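Local coordinates for intracellular protein transport protein USO1 (Saccharomyces cerevisiae S288c, PDB 6LSU), which is required for protein transport from the endoplasmic reticulum to the Golgi, the chain here being the globular head of this coiled-coil membrane tether, at residues 379-384 and 402-407; 289-294 and 342-347; 559-564 and 600-605; 566-571 and 608-613. All blocks are in the same frame, centred on the assembly; numbering follows the deposited sequence.

Interaction 1: residues 379-384 and 402-407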
loop_
_atom_site.group_PDB
_atom_site.type_symbol
_atom_site.label_atom_id
_atom_site.label_comp_id
_atom_site.label_asym_id
_atom_site.label_seq_id
_atom_site.Cartn_x
_atom_site.Cartn_y
_atom_site.Cartn_z
ATOM N N ILE A 379 22.474 10.114 2.529
ATOM C CA ILE A 379 21.983 10.221 1.133
ATOM C C ILE A 379 21.620 11.683 0.808
ATOM O O ILE A 379 20.888 12.364 1.586
ATOM C CB ILE A 379 20.834 9.266 0.908
ATOM C CG1 ILE A 379 21.257 7.856 1.296
ATOM C CG2 ILE A 379 20.361 9.414 -0.519
ATOM C CD1 ILE A 379 20.160 6.831 1.185
ATOM N N ASP A 380 22.122 12.131 -0.343
ATOM C CA ASP A 380 21.937 13.478 -0.925
ATOM C C ASP A 380 21.284 13.304 -2.302
ATOM O O ASP A 380 21.538 12.301 -2.993
ATOM C CB ASP A 380 23.264 14.221 -1.038
ATOM C CG ASP A 380 23.902 14.599 0.293
ATOM O OD1 ASP A 380 23.145 15.032 1.227
ATOM O OD2 ASP A 380 25.163 14.465 0.399
ATOM N N VAL A 381 20.453 14.240 -2.726
ATOM C CA VAL A 381 19.847 14.098 -4.071
ATOM C C VAL A 381 20.228 15.325 -4.891
ATOM O O VAL A 381 20.311 16.438 -4.391
ATOM C CB VAL A 381 18.349 13.751 -3.991
ATOM C CG1 VAL A 381 17.712 14.283 -2.737
ATOM C CG2 VAL A 381 17.563 14.158 -5.221
ATOM N N PRO A 382 20.651 15.102 -6.143
ATOM C CA PRO A 382 21.080 16.169 -7.047
ATOM C C PRO A 382 19.881 17.085 -7.341
ATOM O O PRO A 382 18.783 16.564 -7.564
ATOM C CB PRO A 382 21.510 15.384 -8.295
ATOM C CG PRO A 382 20.607 14.152 -8.232
ATOM C CD PRO A 382 20.716 13.779 -6.771
ATOM N N TYR A 383 20.093 18.398 -7.307
ATOM C CA TYR A 383 19.116 19.421 -7.749
ATOM C C TYR A 383 19.790 20.322 -8.793
ATOM O O TYR A 383 21.046 20.370 -8.863
ATOM C CB TYR A 383 18.522 20.126 -6.526
ATOM C CG TYR A 383 17.355 19.339 -6.007
ATOM C CD1 TYR A 383 17.532 18.294 -5.117
ATOM C CD2 TYR A 383 16.081 19.540 -6.514
ATOM C CE1 TYR A 383 16.462 17.541 -4.663
ATOM C CE2 TYR A 383 14.994 18.796 -6.071
ATOM C CZ TYR A 383 15.186 17.790 -5.134
ATOM O OH TYR A 383 14.149 17.026 -4.673
ATOM N N PHE A 384 18.973 20.964 -9.642
ATOM C CA PHE A 384 19.426 21.913 -10.722
ATOM C C PHE A 384 19.121 23.414 -10.348
ATOM O O PHE A 384 17.999 23.782 -9.861
ATOM C CB PHE A 384 18.955 21.402 -12.109
ATOM C CG PHE A 384 19.369 22.315 -13.230
ATOM C CD1 PHE A 384 20.700 22.325 -13.607
ATOM C CD2 PHE A 384 18.480 23.192 -13.847
ATOM C CE1 PHE A 384 21.137 23.165 -14.616
ATOM C CE2 PHE A 384 18.918 24.036 -14.857
ATOM C CZ PHE A 384 20.248 24.020 -15.238
ATOM N N ILE A 402 21.146 18.091 -2.066
ATOM C CA ILE A 402 20.347 18.324 -0.830
ATOM C C ILE A 402 20.205 16.999 -0.111
ATOM O O ILE A 402 19.967 15.969 -0.729
ATOM C CB ILE A 402 18.993 18.977 -1.146
ATOM C CG1 ILE A 402 19.185 20.326 -1.859
ATOM C CG2 ILE A 402 18.184 19.134 0.115
ATOM C CD1 ILE A 402 19.206 20.230 -3.360
ATOM N N PRO A 403 20.360 17.001 1.222
ATOM C CA PRO A 403 20.091 15.823 2.034
ATOM C C PRO A 403 18.626 15.397 1.926
ATOM O O PRO A 403 17.752 16.225 1.984
ATOM C CB PRO A 403 20.412 16.234 3.456
ATOM C CG PRO A 403 21.245 17.447 3.312
ATOM C CD PRO A 403 20.800 18.130 2.032
ATOM N N VAL A 404 18.424 14.086 1.726
ATOM C CA VAL A 404 17.077 13.444 1.612
ATOM C C VAL A 404 16.245 13.829 2.846
ATOM O O VAL A 404 15.119 14.262 2.719
ATOM C CB VAL A 404 17.269 11.945 1.363
ATOM C CG1 VAL A 404 16.385 11.032 2.200
ATOM C CG2 VAL A 404 17.086 11.668 -0.111
ATOM N N VAL A 405 16.814 13.866 4.023
ATOM C CA VAL A 405 15.972 14.134 5.226
ATOM C C VAL A 405 15.379 15.552 5.122
ATOM O O VAL A 405 14.205 15.720 5.430
ATOM C CB VAL A 405 16.747 13.905 6.520
ATOM C CG1 VAL A 405 15.949 14.342 7.726
ATOM C CG2 VAL A 405 17.131 12.453 6.623
ATOM N N SER A 406 16.187 16.541 4.739
ATOM C CA SER A 406 15.731 17.926 4.442
ATOM C C SER A 406 14.556 17.925 3.441
ATOM O O SER A 406 13.500 18.517 3.784
ATOM C CB SER A 406 16.911 18.763 3.951
ATOM O OG SER A 406 17.814 18.952 5.034
ATOM N N ILE A 407 14.662 17.255 2.287
ATOM C CA ILE A 407 13.543 17.203 1.287
ATOM C C ILE A 407 12.281 16.626 1.938
ATOM O O ILE A 407 11.234 17.055 1.657
ATOM C CB ILE A 407 13.905 16.412 0.031
ATOM C CG1 ILE A 407 15.199 16.923 -0.593
ATOM C CG2 ILE A 407 12.761 16.468 -0.995
ATOM C CD1 ILE A 407 15.480 16.277 -1.877
HETATM O O HOH W 1 19.258 12.885 4.086
#
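V381 and I402 form an antiparallel hydrogen-bonded pair: V381 N donates to I402 O at 2.7 Å, and I402 N returns a bond to V381 O at 3.0 Å. The neighbouring pair, D380 with P403, is non-hydrogen-bonded, and P403 then serves as N-cap of the helix that starts at V404. The V404 side chain can be followed outward: its CB lies 3.6 Å from I379 O, and its branch CG2 reaches between two partners, V381 CG1 at 3.8 Å and I379 CG2 at 4.0 Å. I379 and V404 run alongside one another, pointing the same way; CG1 of I379 sits beside the backbone N (chi1 -54°), which puts CG2 anti to it and makes CG2 the branch that meets V404. Beyond the strand pair, I379 rests on L342 of helix 337-346, and V404 on F346 of that helix and F376. On the face holding D380 and P403, OD1 of D380 comes alongside the proline ring, 3.7 Å from P403 CG. I379 O is gripped twice, by V404 N in a nearly straight bond of 3.0 Å (177° at the hydrogen) and by a water that also accepts from V405 N. Two amides of the first helical turn are thus satisfied, so main-chain chemistry fixes the register while the aliphatic side chains add apolar packing.

Interaction 2: residues 289-294 and 342-347; sequences EPISQD and LRLAFF
I291 makes the one CH-pi contact here, laying CG1 over a face of the F347 ring. The carbon stands 4.2 Å from the F347 centroid and 13° off the ring normal, displaced from the centre toward the rim, and the two side chains slide past each other in opposite directions. The F347 ring reaches the loop because its CG is anti to the backbone N (chi1 -173°), which sends it out from the end of the helix.

A second group of contacts is aliphatic. CD1 of I291 reaches further, to the aliphatic root of R343 (3.6 Å to its CB) and to L344 CD2. That same methyl of L344 meets the P290 ring, 3.8 Å from P290 CG, the two side chains crossing at about a right angle. With an alanine in place of I291, the F347 face would probably lose the carbon lying over it and L344 CD2 would keep only P290 of its two loop neighbours, opening a gap between the segments.

Polar groups act within each segment or beyond both. R343 O accepts from F346 N and from F347 N (2.9 Å), closing the last turn before F347 leaves helical geometry, and F347 O is held by R355. In the loop, the S292 hydroxyl bonds weakly to I291 O.

P290 and L344 both touch I307 of helix 301-317. Through these contacts the loop following helix 280-287 in ARM 5 lies against helix 337-346 of ARM 6: apolar contact between consecutive repeats, as in armadillo-type alpha-solenoids.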
loop_
_atom_site.group_PDB
_atom_site.type_symbol
_atom_site.label_atom_id
_atom_site.label_comp_id
_atom_site.label_asym_id
_atom_site.label_seq_id
_atom_site.Cartn_x
_atom_site.Cartn_y
_atom_site.Cartn_z
ATOM N N GLU A 289 14.331 2.459 -14.727
ATOM C CA GLU A 289 13.933 2.843 -16.093
ATOM C C GLU A 289 13.400 4.271 -16.218
ATOM O O GLU A 289 13.762 4.991 -17.142
ATOM C CB GLU A 289 12.934 1.848 -16.645
ATOM C CG GLU A 289 13.587 0.910 -17.628
ATOM C CD GLU A 289 12.827 -0.392 -17.802
ATOM O OE1 GLU A 289 13.500 -1.514 -17.750
ATOM O OE2 GLU A 289 11.585 -0.271 -18.004
ATOM N N PRO A 290 12.478 4.755 -15.375
ATOM C CA PRO A 290 11.917 6.088 -15.598
ATOM C C PRO A 290 12.918 7.256 -15.478
ATOM O O PRO A 290 12.557 8.310 -15.877
ATOM C CB PRO A 290 10.893 6.231 -14.481
ATOM C CG PRO A 290 10.645 4.831 -14.022
ATOM C CD PRO A 290 11.958 4.119 -14.170
ATOM N N ILE A 291 14.112 7.032 -14.932
ATOM C CA ILE A 291 15.137 8.082 -14.664
ATOM C C ILE A 291 16.266 8.029 -15.706
ATOM O O ILE A 291 17.126 7.118 -15.649
ATOM C CB ILE A 291 15.689 7.886 -13.257
ATOM C CG1 ILE A 291 14.587 8.108 -12.235
ATOM C CG2 ILE A 291 16.894 8.764 -13.046
ATOM C CD1 ILE A 291 14.635 7.064 -11.148
ATOM N N SER A 292 16.240 9.002 -16.616
ATOM C CA SER A 292 17.193 9.208 -17.738
ATOM C C SER A 292 17.265 10.706 -18.048
ATOM O O SER A 292 16.172 11.352 -18.169
ATOM C CB SER A 292 16.799 8.411 -18.986
ATOM O OG SER A 292 17.350 7.106 -18.947
ATOM N N GLN A 293 18.496 11.218 -18.209
ATOM C CA GLN A 293 18.776 12.511 -18.897
ATOM C C GLN A 293 18.284 12.437 -20.359
ATOM O O GLN A 293 17.917 13.502 -20.905
ATOM C CB GLN A 293 20.267 12.869 -18.824
ATOM C CG GLN A 293 20.522 14.372 -18.957
ATOM C CD GLN A 293 21.756 14.764 -19.743
ATOM O OE1 GLN A 293 22.099 14.163 -20.762
ATOM N NE2 GLN A 293 22.419 15.821 -19.300
ATOM N N ASP A 294 18.233 11.227 -20.946
ATOM C CA ASP A 294 18.065 10.956 -22.404
ATOM C C ASP A 294 16.639 11.246 -22.863
ATOM O O ASP A 294 16.460 12.185 -23.630
ATOM C CB ASP A 294 18.412 9.514 -22.774
ATOM C CG ASP A 294 19.863 9.334 -23.164
ATOM O OD1 ASP A 294 20.654 10.237 -22.871
ATOM O OD2 ASP A 294 20.182 8.287 -23.765
ATOM N N LEU A 342 14.271 6.051 -3.890
ATOM C CA LEU A 342 14.287 7.461 -3.420
ATOM C C LEU A 342 14.395 8.383 -4.603
ATOM O O LEU A 342 13.811 9.452 -4.504
ATOM C CB LEU A 342 15.468 7.733 -2.488
ATOM C CG LEU A 342 15.389 7.107 -1.100
ATOM C CD1 LEU A 342 16.681 7.396 -0.329
ATOM C CD2 LEU A 342 14.183 7.627 -0.360
ATOM N N ARG A 343 15.066 7.986 -5.690
ATOM C CA ARG A 343 14.996 8.753 -6.965
ATOM C C ARG A 343 13.553 8.779 -7.459
ATOM O O ARG A 343 13.146 9.844 -7.905
ATOM C CB ARG A 343 15.934 8.196 -8.034
ATOM C CG ARG A 343 17.355 8.691 -7.855
ATOM C CD ARG A 343 18.253 8.222 -9.000
ATOM N NE ARG A 343 19.599 8.014 -8.476
ATOM C CZ ARG A 343 20.242 6.850 -8.417
ATOM N NH1 ARG A 343 19.714 5.748 -8.925
ATOM N NH2 ARG A 343 21.435 6.800 -7.855
ATOM N N LEU A 344 12.832 7.656 -7.424
ATOM C CA LEU A 344 11.424 7.594 -7.883
ATOM C C LEU A 344 10.561 8.501 -6.981
ATOM O O LEU A 344 9.602 9.108 -7.501
ATOM C CB LEU A 344 10.932 6.145 -7.863
ATOM C CG LEU A 344 11.535 5.222 -8.929
ATOM C CD1 LEU A 344 11.057 3.807 -8.719
ATOM C CD2 LEU A 344 11.181 5.642 -10.343
ATOM N N ALA A 345 10.871 8.559 -5.676
ATOM C CA ALA A 345 10.101 9.388 -4.721
ATOM C C ALA A 345 10.269 10.880 -5.114
ATOM O O ALA A 345 9.281 11.552 -5.108
ATOM C CB ALA A 345 10.507 9.078 -3.280
ATOM N N PHE A 346 11.447 11.338 -5.542
ATOM C CA PHE A 346 11.857 12.778 -5.583
ATOM C C PHE A 346 11.942 13.324 -7.008
ATOM O O PHE A 346 11.889 14.512 -7.210
ATOM C CB PHE A 346 13.166 13.039 -4.836
ATOM C CG PHE A 346 13.086 12.631 -3.383
ATOM C CD1 PHE A 346 12.050 13.078 -2.581
ATOM C CD2 PHE A 346 14.042 11.811 -2.811
ATOM C CE1 PHE A 346 11.949 12.694 -1.252
ATOM C CE2 PHE A 346 13.933 11.427 -1.475
ATOM C CZ PHE A 346 12.860 11.834 -0.711
ATOM N N PHE A 347 12.062 12.487 -8.004
ATOM C CA PHE A 347 12.300 12.942 -9.387
ATOM C C PHE A 347 11.057 13.703 -9.812
ATOM O O PHE A 347 9.906 13.357 -9.348
ATOM C CB PHE A 347 12.543 11.718 -10.259
ATOM C CG PHE A 347 12.970 11.939 -11.691
ATOM C CD1 PHE A 347 14.207 12.493 -11.998
ATOM C CD2 PHE A 347 12.193 11.450 -12.740
ATOM C CE1 PHE A 347 14.605 12.643 -13.326
ATOM C CE2 PHE A 347 12.586 11.608 -14.061
ATOM C CZ PHE A 347 13.796 12.192 -14.357
#

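Interaction 3: residues 559-564 and 600-605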
loop_
_atom_site.group_PDB
_atom_site.type_symbol
_atom_site.label_atom_id
_atom_site.label_comp_id
_atom_site.label_asym_id
_atom_site.label_seq_id
_atom_site.Cartn_x
_atom_site.Cartn_y
_atom_site.Cartn_z
ATOM N N ALA A 559 9.820 27.618 24.939
ATOM C CA ALA A 559 8.976 26.922 23.937
ATOM C C ALA A 559 7.515 26.871 24.417
ATOM O O ALA A 559 6.595 27.298 23.661
ATOM C CB ALA A 559 9.523 25.534 23.673
ATOM N N ILE A 560 7.281 26.352 25.627
ATOM C CA ILE A 560 5.908 26.080 26.110
ATOM C C ILE A 560 5.106 27.384 26.254
ATOM O O ILE A 560 3.880 27.332 26.118
ATOM C CB ILE A 560 5.938 25.332 27.442
ATOM C CG1 ILE A 560 6.411 23.892 27.222
ATOM C CG2 ILE A 560 4.554 25.400 28.101
ATOM C CD1 ILE A 560 6.191 22.959 28.399
ATOM N N GLN A 561 5.733 28.497 26.597
ATOM C CA GLN A 561 5.011 29.788 26.756
ATOM C C GLN A 561 4.763 30.389 25.363
ATOM O O GLN A 561 3.644 30.797 25.077
ATOM C CB GLN A 561 5.773 30.732 27.695
ATOM C CG GLN A 561 4.869 31.384 28.739
ATOM C CD GLN A 561 4.223 30.361 29.646
ATOM O OE1 GLN A 561 3.015 30.133 29.610
ATOM N NE2 GLN A 561 5.043 29.721 30.463
ATOM N N THR A 562 5.745 30.344 24.484
ATOM C CA THR A 562 5.589 30.699 23.039
ATOM C C THR A 562 4.440 29.916 22.362
ATOM O O THR A 562 3.676 30.495 21.568
ATOM C CB THR A 562 6.864 30.418 22.248
ATOM O OG1 THR A 562 8.029 30.955 22.874
ATOM C CG2 THR A 562 6.780 31.021 20.864
ATOM N N ILE A 563 4.328 28.626 22.602
ATOM C CA ILE A 563 3.242 27.774 22.016
ATOM C C ILE A 563 1.909 28.232 22.639
ATOM O O ILE A 563 0.881 28.248 21.889
ATOM C CB ILE A 563 3.531 26.269 22.270
ATOM C CG1 ILE A 563 4.702 25.788 21.408
ATOM C CG2 ILE A 563 2.312 25.384 22.045
ATOM C CD1 ILE A 563 5.366 24.530 21.916
ATOM N N SER A 564 1.912 28.571 23.947
ATOM C CA SER A 564 0.703 29.028 24.702
ATOM C C SER A 564 0.121 30.288 24.051
ATOM O O SER A 564 -1.057 30.280 23.726
ATOM C CB SER A 564 1.000 29.244 26.147
ATOM O OG SER A 564 1.252 28.006 26.814
ATOM N N PHE A 600 3.987 25.657 31.909
ATOM C CA PHE A 600 2.625 26.053 31.467
ATOM C C PHE A 600 1.979 26.976 32.515
ATOM O O PHE A 600 1.517 28.073 32.147
ATOM C CB PHE A 600 1.753 24.817 31.217
ATOM C CG PHE A 600 0.348 25.135 30.772
ATOM C CD1 PHE A 600 0.157 25.890 29.628
ATOM C CD2 PHE A 600 -0.762 24.751 31.515
ATOM C CE1 PHE A 600 -1.119 26.196 29.174
ATOM C CE2 PHE A 600 -2.042 25.083 31.096
ATOM C CZ PHE A 600 -2.219 25.776 29.904
ATOM N N LEU A 601 1.972 26.520 33.777
ATOM C CA LEU A 601 1.370 27.171 34.986
ATOM C C LEU A 601 2.069 28.486 35.333
ATOM O O LEU A 601 1.544 29.216 36.136
ATOM C CB LEU A 601 1.486 26.227 36.184
ATOM C CG LEU A 601 0.590 24.993 36.129
ATOM C CD1 LEU A 601 0.736 24.173 37.379
ATOM C CD2 LEU A 601 -0.854 25.326 35.912
ATOM N N SER A 602 3.227 28.762 34.780
ATOM C CA SER A 602 4.050 29.939 35.123
ATOM C C SER A 602 3.548 31.162 34.368
ATOM O O SER A 602 4.323 32.114 34.277
ATOM C CB SER A 602 5.505 29.694 34.790
ATOM O OG SER A 602 5.738 30.002 33.430
ATOM N N ASP A 603 2.342 31.133 33.795
ATOM C CA ASP A 603 1.809 32.342 33.105
ATOM C C ASP A 603 0.300 32.414 33.268
ATOM O O ASP A 603 -0.401 31.926 32.349
ATOM C CB ASP A 603 2.170 32.405 31.625
ATOM C CG ASP A 603 1.775 33.726 31.001
ATOM O OD1 ASP A 603 0.957 34.453 31.630
ATOM O OD2 ASP A 603 2.303 34.021 29.903
ATOM N N LYS A 604 -0.125 33.049 34.376
ATOM C CA LYS A 604 -1.537 33.165 34.826
ATOM C C LYS A 604 -2.346 33.794 33.697
ATOM O O LYS A 604 -3.518 33.382 33.546
ATOM C CB LYS A 604 -1.670 33.971 36.125
ATOM C CG LYS A 604 -2.248 33.202 37.302
ATOM C CD LYS A 604 -3.003 34.085 38.271
ATOM C CE LYS A 604 -3.151 33.489 39.653
ATOM N NZ LYS A 604 -3.391 34.560 40.648
ATOM N N SER A 605 -1.745 34.711 32.923
ATOM C CA SER A 605 -2.446 35.437 31.831
ATOM C C SER A 605 -3.048 34.441 30.821
ATOM O O SER A 605 -4.210 34.607 30.388
ATOM C CB SER A 605 -1.529 36.408 31.153
ATOM O OG SER A 605 -1.948 36.561 29.811
#
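I560 and S564, which both touch F600, are tied together at I560 O, gripped by two donors from S564 one helical turn on, the backbone N at 3.2 Å and the hydroxyl OG at 2.8 Å. The hydroxyl bond lies 17° out of the carbonyl plane, with a C=O...O angle of 153°. Fixed in this way, S564 OG faces the edge of the F600 ring, near its plane and 3.7 Å from CD1. I560 meets the root of F600: its CG2 branch, anti to the backbone N, lies 4.2 Å from F600 CB. The ring also touches V606 and L610 of helix 604-614.

Q561 begins to one side of the contact, but its chain bends at chi2 and carries the amide across to the link between helices 594-601 and 604-614. OE1 of Q561 comes 3.2 Å from D603 CB, and the amide is turned 58° from the D603 carboxylate. On the other branch, Q561 NE2 donates to D599 O, which also accepts from S602 OG, so one carbonyl near the end of helix 594-601 holds groups from both segments.

D603 is the N-cap of helix 604-614, its OD1 taking a weak bond from S605 N at 3.0 Å. Helix 559-568 of ARM 9 packs against the corner joining two helices of ARM 10, the kind of inter-repeat contact on which an armadillo-type solenoid is built.

Interaction 4: residues 566-571 and 608-613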
loop_
_atom_site.group_PDB
_atom_site.type_symbol
_atom_site.label_atom_id
_atom_site.label_comp_id
_atom_site.label_asym_id
_atom_site.label_seq_id
_atom_site.Cartn_x
_atom_site.Cartn_y
_atom_site.Cartn_z
ATOM N N LEU A 566 0.769 31.267 20.946
ATOM C CA LEU A 566 0.320 30.796 19.601
ATOM C C LEU A 566 -1.053 30.128 19.720
ATOM O O LEU A 566 -1.942 30.463 18.919
ATOM C CB LEU A 566 1.375 29.852 19.011
ATOM C CG LEU A 566 2.606 30.570 18.475
ATOM C CD1 LEU A 566 3.778 29.609 18.279
ATOM C CD2 LEU A 566 2.267 31.346 17.204
ATOM N N LEU A 567 -1.229 29.248 20.702
ATOM C CA LEU A 567 -2.511 28.546 20.971
ATOM C C LEU A 567 -3.632 29.582 21.099
ATOM O O LEU A 567 -4.513 29.604 20.191
ATOM C CB LEU A 567 -2.380 27.706 22.243
ATOM C CG LEU A 567 -3.484 26.694 22.480
ATOM C CD1 LEU A 567 -3.356 26.052 23.847
ATOM C CD2 LEU A 567 -4.832 27.344 22.333
ATOM N N THR A 568 -3.587 30.406 22.158
ATOM C CA THR A 568 -4.674 31.355 22.538
ATOM C C THR A 568 -4.988 32.206 21.317
ATOM O O THR A 568 -6.154 32.183 20.927
ATOM C CB THR A 568 -4.299 32.247 23.725
ATOM O OG1 THR A 568 -3.058 32.927 23.502
ATOM C CG2 THR A 568 -4.192 31.456 25.004
ATOM N N THR A 569 -3.970 32.784 20.655
ATOM C CA THR A 569 -4.140 33.465 19.344
ATOM C C THR A 569 -4.882 32.601 18.309
ATOM O O THR A 569 -5.310 33.174 17.290
ATOM C CB THR A 569 -2.799 33.839 18.717
ATOM O OG1 THR A 569 -1.962 34.589 19.602
ATOM C CG2 THR A 569 -2.942 34.625 17.440
ATOM N N SER A 570 -4.930 31.272 18.478
ATOM C CA SER A 570 -5.397 30.312 17.438
ATOM C C SER A 570 -6.864 29.962 17.697
ATOM O O SER A 570 -7.486 29.324 16.851
ATOM C CB SER A 570 -4.527 29.056 17.374
ATOM O OG SER A 570 -4.901 28.051 18.337
ATOM N N LEU A 571 -7.395 30.348 18.849
ATOM C CA LEU A 571 -8.750 29.927 19.278
ATOM C C LEU A 571 -9.788 30.557 18.341
ATOM O O LEU A 571 -10.876 29.981 18.200
ATOM C CB LEU A 571 -8.929 30.328 20.739
ATOM C CG LEU A 571 -8.080 29.543 21.737
ATOM C CD1 LEU A 571 -8.168 30.146 23.133
ATOM C CD2 LEU A 571 -8.484 28.082 21.782
ATOM N N LYS A 608 -5.919 32.407 32.231
ATOM C CA LYS A 608 -7.104 33.311 32.272
ATOM C C LYS A 608 -7.778 33.263 30.904
ATOM O O LYS A 608 -8.964 32.873 30.859
ATOM C CB LYS A 608 -6.741 34.729 32.743
ATOM C CG LYS A 608 -6.441 34.830 34.240
ATOM C CD LYS A 608 -6.507 36.230 34.813
ATOM C CE LYS A 608 -5.221 37.015 34.680
ATOM N NZ LYS A 608 -5.433 38.453 34.981
ATOM N N SER A 609 -7.050 33.562 29.821
ATOM C CA SER A 609 -7.544 33.392 28.407
ATOM C C SER A 609 -8.193 32.015 28.174
ATOM O O SER A 609 -9.297 31.916 27.578
ATOM C CB SER A 609 -6.428 33.578 27.469
ATOM O OG SER A 609 -5.972 34.919 27.521
ATOM N N LEU A 610 -7.548 30.936 28.591
ATOM C CA LEU A 610 -8.107 29.596 28.310
ATOM C C LEU A 610 -9.425 29.426 29.070
ATOM O O LEU A 610 -10.424 29.019 28.442
ATOM C CB LEU A 610 -7.066 28.528 28.649
ATOM C CG LEU A 610 -5.776 28.602 27.832
ATOM C CD1 LEU A 610 -4.819 27.537 28.283
ATOM C CD2 LEU A 610 -6.027 28.496 26.343
ATOM N N LEU A 611 -9.453 29.768 30.358
ATOM C CA LEU A 611 -10.703 29.739 31.163
ATOM C C LEU A 611 -11.769 30.636 30.520
ATOM O O LEU A 611 -12.917 30.183 30.332
ATOM C CB LEU A 611 -10.378 30.180 32.580
ATOM C CG LEU A 611 -10.110 29.036 33.546
ATOM C CD1 LEU A 611 -9.730 29.601 34.893
ATOM C CD2 LEU A 611 -11.326 28.132 33.675
ATOM N N SER A 612 -11.423 31.860 30.154
ATOM C CA SER A 612 -12.383 32.767 29.482
ATOM C C SER A 612 -12.922 32.044 28.239
ATOM O O SER A 612 -14.172 32.014 28.026
ATOM C CB SER A 612 -11.760 34.101 29.135
ATOM O OG SER A 612 -11.119 34.695 30.267
ATOM N N PHE A 613 -12.023 31.509 27.418
ATOM C CA PHE A 613 -12.407 30.906 26.116
ATOM C C PHE A 613 -13.386 29.760 26.383
ATOM O O PHE A 613 -14.404 29.718 25.703
ATOM C CB PHE A 613 -11.201 30.440 25.288
ATOM C CG PHE A 613 -11.657 29.889 23.961
ATOM C CD1 PHE A 613 -12.223 28.626 23.887
ATOM C CD2 PHE A 613 -11.608 30.654 22.806
ATOM C CE1 PHE A 613 -12.736 28.144 22.691
ATOM C CE2 PHE A 613 -12.110 30.155 21.607
ATOM C CZ PHE A 613 -12.691 28.913 21.566
#
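T568 and S609 bring the two backbones together, CA to CA 6.8 Å, and L571 and F613 repeat the approach at 7.8 Å. Segment 566-571 passes from helix into a type I turn spanning T568 to L571, closed by L571 N on T568 O (3.0 Å), whereas 608-613 is helical throughout. The turn sets L571 over F613 in a CH-pi contact: its CD2 stands above the centre of the ring, 4.0 Å from the F613 centroid and 4° off the normal. CG of F613 is anti to the backbone N (chi1 -178°), which swings the ring out to L571. Next to this CH-pi contact, the L610 methyl CD2 meets T568 CG2 at 3.7 Å, the two side chains crossing at about a right angle, and also nears L571 CD1 and L567 CD2. T568 CG2 further touches S609 CB, while its OG1 turns back to bond E565 O. I624 of helix 622-637 touches both L571 and F613, and V628 touches L610. A serine in place of F613 would probably leave the L571 methyls without their aromatic platform and open a gap beside I624. The T568 hydroxyl is used within its own helix and the side-chain atoms that meet across the contact are carbons, so the join depends on shape and apolar contact.

Overall arrangement
Along the chain, interaction 2 comes first, then interaction 1, then interactions 3 and 4, whose segments alternate. They form two clusters. The centres of interactions 1 and 2 are about 14 Å apart, and the two touch where F346 and L342 of helix 337-346 meet V404, I407 and I379, carrying the packing from ARM 6 into ARM 7. Interactions 3 and 4, about 11 Å apart between centres, share helices 559-568 and 604-614 and meet through F600 and L610, joining ARM 9 to ARM 10. Between the clusters, centres lie about 37 to 48 Å apart without contact. Such neighbour-to-neighbour packing builds the elongated, largely helical head from successive repeats.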